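Local coordinates for galactose-binding lectin (Enterobacter cloacae subsp. cloacae, PDB 6YF6), which binds a seleno-fucoside next to a calcium ion through the lectin domain studied here, the C-terminal part of the longer protein EclA, at residues P82-R87 and L121-H126; T67-I72 and W105-G110; D14-W19 and L28-A33. One frame throughout, in Å; residues are numbered along the deposited sequence.

Interaction 1 (P82-R87 and L121-H126); sequences PKVSLR and LAVVSH
The hydroxyl of Ser125 is gripped by three partners: a water molecule ties it to the backbone of Lys83, while outside the two segments it bonds to His48 O and Val127 N. The water donates to Ser125 OG (2.7 Å) and accepts from Lys83 N, and the next rung is a direct bond from His126 N to Lys83 O. Two residues along from Lys83, on the same histidine, Ser85 OG and His126 NE2 lie 2.7 Å apart in a hydrogen bond in which either may be the donor. The serine oxygen meets the imidazole at its edge and in the ring plane; with OG set between backbone N and carbonyl carbon (chi1 65°), it is turned toward the histidine. Segments 82-87 and 121-126 lie on the inner two strands (83-88 and 118-125) of a four-stranded antiparallel sheet, one half of a beta sandwich. Val84, Leu86 and Val123 project toward the other sheet, where Leu86 and Val123 meet Trp68. Among them Val84 CG1 presses on Val123 CG1 at 3.3 Å, tighter than ordinary methyl contact. On the other face Ser85, Arg87, Ala122 and Val124 are in paired register, with the main chain bonding in both directions at Ser85-Val124 and Arg87-Ala122. The Arg87 chain leaves anti to its amide nitrogen and bends at chi3 (-62°), so that Val124 CG2 lies against one face of the guanidinium, over its centre and 3.6 Å from the plane. Salt bridges from Arg87 NE to Asp92 and from NH1 to Glu51, on the two flanking strands, fix the rotation of the flat group.

Interaction 2 (T67-I72 and W105-G110); sequences TWTVKI and WVTLSG
Six backbone hydrogen bonds join 67-72 to 105-110, in reciprocal pairs at Trp68-Gly110, Val70-Leu108 and Ile72-Val106. The straightest runs from Val106 N to Ile72 O (2.9 Å, 177° at the hydrogen), whereas Val70 N reaches Leu108 O along a markedly bent path (140° at the hydrogen). Weaker CA-H...O contacts fill the non-hydrogen-bonded positions between these rungs, among them Ser109 CA to Trp68 O at 3.3 Å. Strand 65-74 is an inner strand of its sheet and 106-113 is outermost within the chain.

Apolar contacts gather on the face that looks into the beta sandwich. There Ile72 CG2 lies 3.9 Å from Val106 CG2; both methyls sit between their own backbone N and carbonyl carbon, which brings them together across the strand pair. Val70 and Leu108 stand side by side next to them, and the Trp68 indole reaches away from Gly110 into the interior, against Leu86, Ile93 and Val123 of the facing sheet.

The opposite face carries mixed side chains. Methyl CG2 of Thr107 touches Thr69 CB and CG2, the latter at 3.9 Å, and Thr69 CG2 also approaches Ser109 OG. Lys71 turns its ammonium group away from this strand, toward a long, weak ion pair with Glu139, and its side chain packs on Lys71 of the second subunit.

Across the two segments the aromatic contact comes from Trp105, whose CZ3 edge comes to 3.5 Å from Lys71 O, near the ring plane. The same indole makes a cation-pi interaction with Lys138 and packs on Ala33 of the second subunit. The contact thus depends on main-chain bonding for its register and separates a greasy inner face from a polar outer one that is partly used in dimer contacts.

Interaction 3 (D14-W19 and L28-A33); sequences DNWNNW and LYLVDA
The closest approach sets the indole nitrogen of Trp16 beside a methyl: NE1 is 3.4 Å from Leu30 CD1, and the two segments touch without a hydrogen bond between them. Leu30 divides its two methyls between different partners. CD2 sits over one face of the indole, 3.6 Å above the plane and displaced toward the rim, with CZ2 its nearest ring atom. CD1 reaches past NE1 to the backbone of Asp14, 3.6 Å from its CA, and also touches the side chain of Asp14, OD1 included. At the benzo edge, near the ring plane, Trp16 CH2 meets Leu28 CB at 4.1 Å. The indole therefore rests along the start of strand 29-40, spanning two side chains that point toward it, while Tyr29 between them turns away. With CG of Trp16 anti to its carbonyl carbon (chi1 -70°), the ring swings out of the loop to reach that strand.

The loop carrying the tryptophan is shaped by its own bonds. Asn15 OD1 accepts from Asn17 N (2.8 Å) in an Asx turn, and Trp19 N returns to Trp16 O (2.9 Å) to close a type I' turn. Polar ends near the contact serve the dimer instead: Asp14 OD1 and Asp32 OD1 both form salt bridges with Arg36 of the second subunit, and residues 29-33 pair antiparallel with a strand of that subunit, extending the sheet across the interface.

The chemistry implies a division of labour: the Trp16 indole and the two leucines hold loop and strand together by van der Waals contact, while the aspartate charges and the strand's backbone bonds go to the second subunit, on which the leucines also pack. The shared arginine probably offsets the repulsion between the two aspartates.

Interactions 1 and 2 belong to opposite sheets of one beta sandwich, and their centres are 11 Å apart. They meet in its core, where Leu86 CD2 lies 3.5 Å from Leu108 CD2 and the Trp68 ring packs on the backbone at Arg87 and Ala122. Interaction 3 stands apart, its centre about 23 Å from that of interaction 2 and 32 Å from that of interaction 1; it shares a sheet with interaction 2, and both touch the second subunit. Its strand 29-40 leads into calcium ligands Ile41 and Thr42. Interaction 1 comes nearer the calcium than interaction 2: the side chain of Ser125 is about 10 Å away, that of Ile72 about 14 Å. The bound fucoside is about 12 Å from Ser125.

Interaction 1 (P82-R87 and L121-H126)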
ATOM      1  N   PRO A  82     -13.328   1.763  15.996  1.00 26.18           N
ATOM      2  CA  PRO A  82     -14.195   1.410  14.865  1.00 26.42           C
ATOM      3  C   PRO A  82     -14.272  -0.099  14.679  1.00 27.00           C
ATOM      4  O   PRO A  82     -13.386  -0.849  15.091  1.00 27.89           O
ATOM      5  CB  PRO A  82     -13.517   2.086  13.663  1.00 25.55           C
ATOM      6  CG  PRO A  82     -12.592   3.117  14.253  1.00 25.18           C
ATOM      7  CD  PRO A  82     -12.155   2.550  15.567  1.00 24.47           C
ATOM      8  N   LYS A  83     -15.363  -0.545  14.049  1.00 26.98           N
ATOM      9  CA  LYS A  83     -15.538  -1.944  13.659  1.00 27.82           C
ATOM     10  C   LYS A  83     -16.142  -1.971  12.264  1.00 25.23           C
ATOM     11  O   LYS A  83     -17.271  -1.509  12.071  1.00 25.33           O
ATOM     12  CB  LYS A  83     -16.439  -2.699  14.637  1.00 36.52           C
ATOM     13  CG  LYS A  83     -15.872  -2.857  16.035  1.00 45.36           C
ATOM     14  CD  LYS A  83     -16.710  -3.841  16.846  1.00 57.97           C
ATOM     15  CE  LYS A  83     -16.221  -3.958  18.279  1.00 68.40           C
ATOM     16  NZ  LYS A  83     -17.310  -4.402  19.197  1.00 78.53           N
ATOM     17  N   VAL A  84     -15.411  -2.521  11.296  1.00 24.04           N
ATOM     18  CA  VAL A  84     -15.755  -2.378   9.885  1.00 24.28           C
ATOM     19  C   VAL A  84     -15.729  -3.740   9.210  1.00 23.94           C
ATOM     20  O   VAL A  84     -14.813  -4.539   9.435  1.00 25.91           O
ATOM     21  CB  VAL A  84     -14.790  -1.398   9.184  1.00 23.99           C
ATOM     22  CG1 VAL A  84     -15.245  -1.123   7.760  1.00 25.31           C
ATOM     23  CG2 VAL A  84     -14.688  -0.094   9.981  1.00 24.87           C
ATOM     24  N   SER A  85     -16.737  -4.005   8.376  1.00 23.43           N
ATOM     25  CA  SER A  85     -16.823  -5.237   7.601  1.00 23.19           C
ATOM     26  C   SER A  85     -17.108  -4.888   6.144  1.00 24.67           C
ATOM     27  O   SER A  85     -17.275  -3.718   5.782  1.00 24.52           O
ATOM     28  CB  SER A  85     -17.901  -6.179   8.155  1.00 24.05           C
ATOM     29  OG  SER A  85     -19.199  -5.619   8.036  1.00 24.83           O
ATOM     30  N   LEU A  86     -17.161  -5.921   5.302  1.00 24.41           N
ATOM     31  CA  LEU A  86     -17.442  -5.777   3.882  1.00 22.13           C
ATOM     32  C   LEU A  86     -18.714  -6.530   3.519  1.00 24.74           C
ATOM     33  O   LEU A  86     -18.982  -7.614   4.052  1.00 25.93           O
ATOM     34  CB  LEU A  86     -16.285  -6.299   3.032  1.00 24.03           C
ATOM     35  CG  LEU A  86     -14.903  -5.740   3.365  1.00 26.95           C
ATOM     36  CD1 LEU A  86     -13.821  -6.499   2.603  1.00 31.44           C
ATOM     37  CD2 LEU A  86     -14.852  -4.259   3.054  1.00 27.03           C
ATOM     38  N   ARG A  87     -19.474  -5.968   2.585  1.00 24.88           N
ATOM     39  CA  ARG A  87     -20.736  -6.544   2.141  1.00 26.74           C
ATOM     40  C   ARG A  87     -20.803  -6.506   0.623  1.00 27.40           C
ATOM     41  O   ARG A  87     -20.368  -5.535  -0.002  1.00 28.48           O
ATOM     42  CB  ARG A  87     -21.917  -5.784   2.756  1.00 28.68           C
ATOM     43  CG  ARG A  87     -23.288  -6.356   2.438  1.00 30.32           C
ATOM     44  CD  ARG A  87     -24.367  -5.634   3.236  1.00 32.77           C
ATOM     45  NE  ARG A  87     -24.179  -5.803   4.675  1.00 33.13           N
ATOM     46  CZ  ARG A  87     -24.645  -4.973   5.604  1.00 34.18           C
ATOM     47  NH1 ARG A  87     -25.338  -3.894   5.262  1.00 33.86           N
ATOM     48  NH2 ARG A  87     -24.411  -5.224   6.885  1.00 37.21           N
ATOM     49  N   LEU A 121     -21.489  -3.288  -3.767  1.00 24.22           N
ATOM     50  CA  LEU A 121     -20.535  -3.388  -2.675  1.00 24.90           C
ATOM     51  C   LEU A 121     -20.795  -2.300  -1.645  1.00 26.38           C
ATOM     52  O   LEU A 121     -21.149  -1.170  -1.993  1.00 27.82           O
ATOM     53  CB  LEU A 121     -19.102  -3.265  -3.191  1.00 24.59           C
ATOM     54  CG  LEU A 121     -18.715  -4.251  -4.293  1.00 27.71           C
ATOM     55  CD1 LEU A 121     -17.275  -4.015  -4.725  1.00 27.94           C
ATOM     56  CD2 LEU A 121     -18.929  -5.686  -3.821  1.00 28.99           C
ATOM     57  N   ALA A 122     -20.596  -2.640  -0.376  1.00 27.53           N
ATOM     58  CA  ALA A 122     -20.730  -1.661   0.689  1.00 28.11           C
ATOM     59  C   ALA A 122     -19.723  -1.976   1.783  1.00 25.78           C
ATOM     60  O   ALA A 122     -19.541  -3.139   2.151  1.00 26.31           O
ATOM     61  CB  ALA A 122     -22.151  -1.647   1.263  1.00 29.40           C
ATOM     62  N   VAL A 123     -19.055  -0.933   2.270  1.00 24.32           N
ATOM     63  CA  VAL A 123     -18.279  -1.003   3.502  1.00 23.12           C
ATOM     64  C   VAL A 123     -19.221  -0.671   4.651  1.00 23.57           C
ATOM     65  O   VAL A 123     -19.997   0.289   4.570  1.00 25.27           O
ATOM     66  CB  VAL A 123     -17.084  -0.040   3.457  1.00 23.32           C
ATOM     67  CG1 VAL A 123     -16.277  -0.128   4.740  1.00 25.99           C
ATOM     68  CG2 VAL A 123     -16.204  -0.342   2.251  1.00 22.27           C
ATOM     69  N   VAL A 124     -19.163  -1.464   5.718  1.00 26.01           N
ATOM     70  CA  VAL A 124     -20.162  -1.435   6.779  1.00 27.97           C
ATOM     71  C   VAL A 124     -19.479  -1.120   8.101  1.00 26.34           C
ATOM     72  O   VAL A 124     -18.508  -1.786   8.478  1.00 28.08           O
ATOM     73  CB  VAL A 124     -20.922  -2.773   6.868  1.00 27.91           C
ATOM     74  CG1 VAL A 124     -21.923  -2.744   8.014  1.00 27.59           C
ATOM     75  CG2 VAL A 124     -21.619  -3.081   5.549  1.00 28.74           C
ATOM     76  N   SER A 125     -19.993  -0.108   8.800  1.00 24.03           N
ATOM     77  CA  SER A 125     -19.579   0.212  10.160  1.00 22.78           C
ATOM     78  C   SER A 125     -20.561  -0.381  11.160  1.00 23.96           C
ATOM     79  O   SER A 125     -21.779  -0.290  10.978  1.00 26.51           O
ATOM     80  CB  SER A 125     -19.500   1.723  10.378  1.00 22.02           C
ATOM     81  OG  SER A 125     -19.394   2.014  11.761  1.00 23.54           O
ATOM     82  N   HIS A 126     -20.027  -0.973  12.226  1.00 26.07           N
ATOM     83  CA  HIS A 126     -20.837  -1.570  13.281  1.00 28.68           C
ATOM     84  C   HIS A 126     -20.840  -0.732  14.551  1.00 28.33           C
ATOM     85  O   HIS A 126     -21.369  -1.177  15.576  1.00 30.84           O
ATOM     86  CB  HIS A 126     -20.344  -2.987  13.576  1.00 30.95           C
ATOM     87  CG  HIS A 126     -20.358  -3.884  12.379  1.00 27.36           C
ATOM     88  ND1 HIS A 126     -21.278  -4.899  12.222  1.00 31.56           N
ATOM     89  CD2 HIS A 126     -19.576  -3.911  11.275  1.00 26.84           C
ATOM     90  CE1 HIS A 126     -21.057  -5.517  11.075  1.00 28.80           C
ATOM     91  NE2 HIS A 126     -20.030  -4.937  10.481  1.00 27.90           N
TER
HETATM   92  O   HOH W   1     -16.967   1.581  12.871  1.00 19.64           O

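Interaction 2 (T67-I72 and W105-G110)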
ATOM      1  N   THR A  67     -11.874 -10.878  -5.127  1.00 26.56           N
ATOM      2  CA  THR A  67     -11.231 -10.611  -3.845  1.00 24.17           C
ATOM      3  C   THR A  67     -11.200  -9.105  -3.626  1.00 24.56           C
ATOM      4  O   THR A  67     -10.574  -8.373  -4.400  1.00 24.53           O
ATOM      5  CB  THR A  67      -9.819 -11.199  -3.813  1.00 27.05           C
ATOM      6  OG1 THR A  67      -9.893 -12.625  -3.940  1.00 28.77           O
ATOM      7  CG2 THR A  67      -9.107 -10.846  -2.513  1.00 26.77           C
ATOM      8  N   TRP A  68     -11.876  -8.648  -2.579  1.00 25.58           N
ATOM      9  CA  TRP A  68     -11.997  -7.229  -2.270  1.00 27.93           C
ATOM     10  C   TRP A  68     -11.121  -6.918  -1.063  1.00 28.02           C
ATOM     11  O   TRP A  68     -11.325  -7.485   0.016  1.00 29.98           O
ATOM     12  CB  TRP A  68     -13.461  -6.877  -2.006  1.00 24.88           C
ATOM     13  CG  TRP A  68     -13.725  -5.446  -1.645  1.00 25.35           C
ATOM     14  CD1 TRP A  68     -12.866  -4.392  -1.765  1.00 25.37           C
ATOM     15  CD2 TRP A  68     -14.940  -4.914  -1.107  1.00 23.99           C
ATOM     16  NE1 TRP A  68     -13.471  -3.236  -1.328  1.00 25.92           N
ATOM     17  CE2 TRP A  68     -14.746  -3.530  -0.920  1.00 24.70           C
ATOM     18  CE3 TRP A  68     -16.175  -5.474  -0.762  1.00 24.52           C
ATOM     19  CZ2 TRP A  68     -15.737  -2.700  -0.404  1.00 26.97           C
ATOM     20  CZ3 TRP A  68     -17.161  -4.644  -0.251  1.00 26.46           C
ATOM     21  CH2 TRP A  68     -16.936  -3.274  -0.077  1.00 27.49           C
ATOM     22  N   THR A  69     -10.143  -6.032  -1.250  1.00 27.92           N
ATOM     23  CA  THR A  69      -9.273  -5.585  -0.170  1.00 26.64           C
ATOM     24  C   THR A  69      -9.448  -4.088   0.049  1.00 23.43           C
ATOM     25  O   THR A  69      -9.657  -3.328  -0.902  1.00 22.86           O
ATOM     26  CB  THR A  69      -7.798  -5.911  -0.461  1.00 27.00           C
ATOM     27  OG1 THR A  69      -7.416  -5.386  -1.739  1.00 26.47           O
ATOM     28  CG2 THR A  69      -7.578  -7.425  -0.437  1.00 29.74           C
ATOM     29  N   VAL A  70      -9.383  -3.681   1.317  1.00 23.61           N
ATOM     30  CA  VAL A  70      -9.559  -2.298   1.741  1.00 22.38           C
ATOM     31  C   VAL A  70      -8.429  -1.981   2.708  1.00 22.91           C
ATOM     32  O   VAL A  70      -8.267  -2.671   3.720  1.00 23.17           O
ATOM     33  CB  VAL A  70     -10.922  -2.062   2.415  1.00 23.35           C
ATOM     34  CG1 VAL A  70     -11.008  -0.635   2.974  1.00 24.17           C
ATOM     35  CG2 VAL A  70     -12.052  -2.325   1.440  1.00 23.37           C
ATOM     36  N   LYS A  71      -7.637  -0.963   2.389  1.00 21.44           N
ATOM     37  CA  LYS A  71      -6.558  -0.529   3.268  1.00 23.21           C
ATOM     38  C   LYS A  71      -7.116   0.528   4.210  1.00 21.96           C
ATOM     39  O   LYS A  71      -7.595   1.575   3.762  1.00 21.95           O
ATOM     40  CB  LYS A  71      -5.381   0.008   2.463  1.00 28.04           C
ATOM     41  CG  LYS A  71      -4.686  -1.066   1.632  1.00 37.44           C
ATOM     42  CD  LYS A  71      -3.358  -0.578   1.075  1.00 51.98           C
ATOM     43  CE  LYS A  71      -2.729  -1.612   0.148  1.00 64.87           C
ATOM     44  NZ  LYS A  71      -1.672  -1.021  -0.722  1.00 74.64           N
ATOM     45  N   ILE A  72      -7.053   0.254   5.511  1.00 23.15           N
ATOM     46  CA  ILE A  72      -7.810   1.007   6.500  1.00 23.20           C
ATOM     47  C   ILE A  72      -6.989   1.136   7.771  1.00 23.25           C
ATOM     48  O   ILE A  72      -6.182   0.263   8.101  1.00 21.46           O
ATOM     49  CB  ILE A  72      -9.164   0.318   6.777  1.00 22.09           C
ATOM     50  CG1 ILE A  72     -10.023   1.159   7.714  1.00 24.51           C
ATOM     51  CG2 ILE A  72      -8.955  -1.080   7.363  1.00 20.51           C
ATOM     52  CD1 ILE A  72     -11.475   0.747   7.693  1.00 26.60           C
ATOM     53  N   TRP A 105      -1.840   0.713   9.431  1.00 27.90           N
ATOM     54  CA  TRP A 105      -2.627   0.392   8.251  1.00 27.30           C
ATOM     55  C   TRP A 105      -2.706  -1.122   8.099  1.00 29.42           C
ATOM     56  O   TRP A 105      -1.678  -1.806   8.062  1.00 30.37           O
ATOM     57  CB  TRP A 105      -2.030   1.058   7.014  1.00 27.75           C
ATOM     58  CG  TRP A 105      -2.271   2.550   7.024  1.00 26.60           C
ATOM     59  CD1 TRP A 105      -1.439   3.516   7.516  1.00 27.59           C
ATOM     60  CD2 TRP A 105      -3.432   3.235   6.538  1.00 24.34           C
ATOM     61  NE1 TRP A 105      -2.007   4.758   7.361  1.00 26.30           N
ATOM     62  CE2 TRP A 105      -3.231   4.613   6.765  1.00 24.42           C
ATOM     63  CE3 TRP A 105      -4.624   2.817   5.937  1.00 23.04           C
ATOM     64  CZ2 TRP A 105      -4.172   5.574   6.404  1.00 23.73           C
ATOM     65  CZ3 TRP A 105      -5.560   3.774   5.581  1.00 22.82           C
ATOM     66  CH2 TRP A 105      -5.327   5.137   5.816  1.00 23.01           C
ATOM     67  N   VAL A 106      -3.931  -1.639   8.037  1.00 30.14           N
ATOM     68  CA  VAL A 106      -4.189  -3.063   7.907  1.00 31.52           C
ATOM     69  C   VAL A 106      -5.096  -3.266   6.702  1.00 27.81           C
ATOM     70  O   VAL A 106      -5.650  -2.318   6.145  1.00 26.07           O
ATOM     71  CB  VAL A 106      -4.831  -3.663   9.175  1.00 32.43           C
ATOM     72  CG1 VAL A 106      -3.959  -3.401  10.393  1.00 36.08           C
ATOM     73  CG2 VAL A 106      -6.231  -3.100   9.382  1.00 29.05           C
ATOM     74  N   THR A 107      -5.246  -4.526   6.311  1.00 26.58           N
ATOM     75  CA  THR A 107      -6.065  -4.904   5.171  1.00 25.47           C
ATOM     76  C   THR A 107      -7.321  -5.610   5.658  1.00 24.74           C
ATOM     77  O   THR A 107      -7.244  -6.589   6.408  1.00 25.93           O
ATOM     78  CB  THR A 107      -5.282  -5.805   4.213  1.00 27.50           C
ATOM     79  OG1 THR A 107      -4.134  -5.095   3.732  1.00 29.86           O
ATOM     80  CG2 THR A 107      -6.147  -6.226   3.033  1.00 27.98           C
ATOM     81  N   LEU A 108      -8.468  -5.094   5.243  1.00 25.05           N
ATOM     82  CA  LEU A 108      -9.758  -5.740   5.441  1.00 26.50           C
ATOM     83  C   LEU A 108     -10.117  -6.428   4.130  1.00 27.10           C
ATOM     84  O   LEU A 108     -10.165  -5.774   3.082  1.00 28.46           O
ATOM     85  CB  LEU A 108     -10.809  -4.710   5.840  1.00 27.12           C
ATOM     86  CG  LEU A 108     -12.272  -5.152   5.871  1.00 27.47           C
ATOM     87  CD1 LEU A 108     -12.538  -6.176   6.960  1.00 28.75           C
ATOM     88  CD2 LEU A 108     -13.138  -3.921   6.056  1.00 27.40           C
ATOM     89  N   SER A 109     -10.357  -7.742   4.192  1.00 28.29           N
ATOM     90  CA  SER A 109     -10.493  -8.571   3.005  1.00 31.55           C
ATOM     91  C   SER A 109     -11.771  -9.396   3.048  1.00 27.43           C
ATOM     92  O   SER A 109     -12.230  -9.820   4.113  1.00 25.88           O
ATOM     93  CB  SER A 109      -9.300  -9.536   2.851  1.00 41.11           C
ATOM     94  OG  SER A 109      -8.064  -8.872   3.043  1.00 47.75           O
ATOM     95  N   GLY A 110     -12.332  -9.623   1.866  1.00 27.98           N
ATOM     96  CA  GLY A 110     -13.407 -10.577   1.695  1.00 29.13           C
ATOM     97  C   GLY A 110     -13.493 -10.974   0.240  1.00 29.14           C
ATOM     98  O   GLY A 110     -13.023 -10.256  -0.648  1.00 27.93           O
TER

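Interaction 3 (D14-W19 and L28-A33)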
ATOM      1  N   ASP A  14       8.919   3.612  12.016  1.00 36.94           N
ATOM      2  CA  ASP A  14      10.340   3.641  11.671  1.00 35.64           C
ATOM      3  C   ASP A  14      10.974   2.256  11.768  1.00 34.10           C
ATOM      4  O   ASP A  14      12.173   2.125  12.022  1.00 33.01           O
ATOM      5  CB  ASP A  14      11.100   4.639  12.550  1.00 37.43           C
ATOM      6  CG  ASP A  14      10.671   6.071  12.307  1.00 39.06           C
ATOM      7  OD1 ASP A  14       9.776   6.293  11.464  1.00 40.13           O
ATOM      8  OD2 ASP A  14      11.231   6.976  12.960  1.00 39.92           O
ATOM      9  N   ASN A  15      10.179   1.207  11.569  1.00 34.72           N
ATOM     10  CA  ASN A  15      10.706  -0.152  11.532  1.00 36.02           C
ATOM     11  C   ASN A  15      11.255  -0.425  10.136  1.00 36.10           C
ATOM     12  O   ASN A  15      10.488  -0.562   9.176  1.00 38.29           O
ATOM     13  CB  ASN A  15       9.624  -1.161  11.905  1.00 38.91           C
ATOM     14  CG  ASN A  15      10.195  -2.510  12.283  1.00 43.57           C
ATOM     15  OD1 ASN A  15      11.277  -2.884  11.835  1.00 42.02           O
ATOM     16  ND2 ASN A  15       9.469  -3.250  13.114  1.00 49.45           N
ATOM     17  N   TRP A  16      12.583  -0.487  10.016  1.00 34.09           N
ATOM     18  CA  TRP A  16      13.208  -0.840   8.748  1.00 33.78           C
ATOM     19  C   TRP A  16      13.087  -2.326   8.436  1.00 38.60           C
ATOM     20  O   TRP A  16      13.447  -2.738   7.328  1.00 40.12           O
ATOM     21  CB  TRP A  16      14.686  -0.437   8.755  1.00 33.33           C
ATOM     22  CG  TRP A  16      14.926   1.046   8.713  1.00 32.95           C
ATOM     23  CD1 TRP A  16      14.561   1.965   9.658  1.00 33.77           C
ATOM     24  CD2 TRP A  16      15.589   1.783   7.677  1.00 35.16           C
ATOM     25  NE1 TRP A  16      14.955   3.222   9.272  1.00 33.02           N
ATOM     26  CE2 TRP A  16      15.589   3.139   8.061  1.00 33.04           C
ATOM     27  CE3 TRP A  16      16.184   1.426   6.462  1.00 38.25           C
ATOM     28  CZ2 TRP A  16      16.155   4.140   7.274  1.00 33.22           C
ATOM     29  CZ3 TRP A  16      16.750   2.425   5.681  1.00 38.31           C
ATOM     30  CH2 TRP A  16      16.730   3.764   6.091  1.00 36.06           C
ATOM     31  N   ASN A  17      12.593  -3.131   9.381  1.00 39.60           N
ATOM     32  CA  ASN A  17      12.404  -4.572   9.195  1.00 42.34           C
ATOM     33  C   ASN A  17      13.649  -5.213   8.583  1.00 44.15           C
ATOM     34  O   ASN A  17      13.579  -5.990   7.627  1.00 43.73           O
ATOM     35  CB  ASN A  17      11.161  -4.854   8.345  1.00 43.01           C
ATOM     36  CG  ASN A  17      10.702  -6.305   8.433  1.00 44.21           C
ATOM     37  OD1 ASN A  17      10.924  -6.981   9.439  1.00 45.48           O
ATOM     38  ND2 ASN A  17      10.056  -6.787   7.376  1.00 45.04           N
ATOM     39  N   ASN A  18      14.806  -4.862   9.143  1.00 45.08           N
ATOM     40  CA  ASN A  18      16.110  -5.435   8.825  1.00 47.31           C
ATOM     41  C   ASN A  18      16.617  -5.051   7.441  1.00 44.29           C
ATOM     42  O   ASN A  18      17.650  -5.576   7.005  1.00 44.17           O
ATOM     43  CB  ASN A  18      16.099  -6.964   8.959  1.00 52.02           C
ATOM     44  CG  ASN A  18      15.977  -7.422  10.403  1.00 55.03           C
ATOM     45  OD1 ASN A  18      16.716  -6.964  11.275  1.00 54.48           O
ATOM     46  ND2 ASN A  18      15.037  -8.326  10.661  1.00 57.75           N
ATOM     47  N   TRP A  19      15.937  -4.152   6.735  1.00 42.77           N
ATOM     48  CA  TRP A  19      16.533  -3.562   5.544  1.00 42.19           C
ATOM     49  C   TRP A  19      17.609  -2.567   5.959  1.00 43.70           C
ATOM     50  O   TRP A  19      17.438  -1.808   6.919  1.00 42.10           O
ATOM     51  CB  TRP A  19      15.477  -2.869   4.683  1.00 38.05           C
ATOM     52  CG  TRP A  19      14.553  -3.836   4.024  1.00 37.67           C
ATOM     53  CD1 TRP A  19      13.367  -4.291   4.514  1.00 36.90           C
ATOM     54  CD2 TRP A  19      14.739  -4.479   2.756  1.00 39.76           C
ATOM     55  NE1 TRP A  19      12.799  -5.177   3.633  1.00 38.97           N
ATOM     56  CE2 TRP A  19      13.620  -5.310   2.544  1.00 40.32           C
ATOM     57  CE3 TRP A  19      15.739  -4.432   1.779  1.00 41.17           C
ATOM     58  CZ2 TRP A  19      13.472  -6.087   1.400  1.00 41.27           C
ATOM     59  CZ3 TRP A  19      15.590  -5.209   0.638  1.00 43.88           C
ATOM     60  CH2 TRP A  19      14.466  -6.026   0.463  1.00 43.15           C
ATOM     61  N   LEU A  28      20.895   7.682   3.973  1.00 28.06           N
ATOM     62  CA  LEU A  28      19.489   7.313   3.913  1.00 27.71           C
ATOM     63  C   LEU A  28      18.759   7.731   5.187  1.00 27.70           C
ATOM     64  O   LEU A  28      19.327   7.738   6.284  1.00 29.07           O
ATOM     65  CB  LEU A  28      19.329   5.805   3.706  1.00 28.15           C
ATOM     66  CG  LEU A  28      20.088   5.179   2.533  1.00 28.12           C
ATOM     67  CD1 LEU A  28      19.596   3.753   2.288  1.00 28.43           C
ATOM     68  CD2 LEU A  28      19.958   6.017   1.269  1.00 27.51           C
ATOM     69  N   TYR A  29      17.484   8.079   5.026  1.00 26.15           N
ATOM     70  CA  TYR A  29      16.632   8.449   6.147  1.00 26.55           C
ATOM     71  C   TYR A  29      15.181   8.250   5.741  1.00 25.02           C
ATOM     72  O   TYR A  29      14.858   8.134   4.555  1.00 26.49           O
ATOM     73  CB  TYR A  29      16.866   9.900   6.587  1.00 26.15           C
ATOM     74  CG  TYR A  29      16.813  10.902   5.452  1.00 25.53           C
ATOM     75  CD1 TYR A  29      15.627  11.543   5.116  1.00 24.39           C
ATOM     76  CD2 TYR A  29      17.948  11.200   4.710  1.00 25.89           C
ATOM     77  CE1 TYR A  29      15.578  12.461   4.080  1.00 24.23           C
ATOM     78  CE2 TYR A  29      17.906  12.109   3.671  1.00 25.60           C
ATOM     79  CZ  TYR A  29      16.719  12.735   3.360  1.00 25.53           C
ATOM     80  OH  TYR A  29      16.677  13.644   2.326  1.00 26.55           O
ATOM     81  N   LEU A  30      14.310   8.225   6.746  1.00 24.88           N
ATOM     82  CA  LEU A  30      12.878   8.086   6.528  1.00 26.23           C
ATOM     83  C   LEU A  30      12.199   9.450   6.498  1.00 24.76           C
ATOM     84  O   LEU A  30      12.589  10.373   7.224  1.00 25.22           O
ATOM     85  CB  LEU A  30      12.249   7.223   7.624  1.00 30.17           C
ATOM     86  CG  LEU A  30      12.815   5.810   7.775  1.00 36.14           C
ATOM     87  CD1 LEU A  30      12.173   5.104   8.964  1.00 39.34           C
ATOM     88  CD2 LEU A  30      12.616   5.002   6.500  1.00 37.19           C
ATOM     89  N   VAL A  31      11.179   9.567   5.649  1.00 24.22           N
ATOM     90  CA  VAL A  31      10.348  10.756   5.557  1.00 24.21           C
ATOM     91  C   VAL A  31       8.889  10.320   5.497  1.00 25.23           C
ATOM     92  O   VAL A  31       8.569   9.154   5.260  1.00 23.33           O
ATOM     93  CB  VAL A  31      10.688  11.632   4.332  1.00 24.02           C
ATOM     94  CG1 VAL A  31      12.142  12.103   4.376  1.00 21.69           C
ATOM     95  CG2 VAL A  31      10.394  10.875   3.041  1.00 26.09           C
ATOM     96  N   ASP A  32       8.004  11.292   5.718  1.00 26.16           N
ATOM     97  CA  ASP A  32       6.569  11.111   5.528  1.00 26.86           C
ATOM     98  C   ASP A  32       6.234  11.486   4.090  1.00 26.91           C
ATOM     99  O   ASP A  32       6.149  12.669   3.751  1.00 27.19           O
ATOM    100  CB  ASP A  32       5.764  11.974   6.493  1.00 27.69           C
ATOM    101  CG  ASP A  32       5.859  11.507   7.929  1.00 30.52           C
ATOM    102  OD1 ASP A  32       6.297  10.361   8.167  1.00 31.90           O
ATOM    103  OD2 ASP A  32       5.484  12.297   8.824  1.00 31.74           O
ATOM    104  N   ALA A  33       6.057  10.486   3.236  1.00 25.77           N
ATOM    105  CA  ALA A  33       5.351  10.716   1.989  1.00 26.58           C
ATOM    106  C   ALA A  33       3.863  10.861   2.303  1.00 24.87           C
ATOM    107  O   ALA A  33       3.439  10.800   3.461  1.00 24.46           O
ATOM    108  CB  ALA A  33       5.626   9.587   1.003  1.00 27.47           C
TER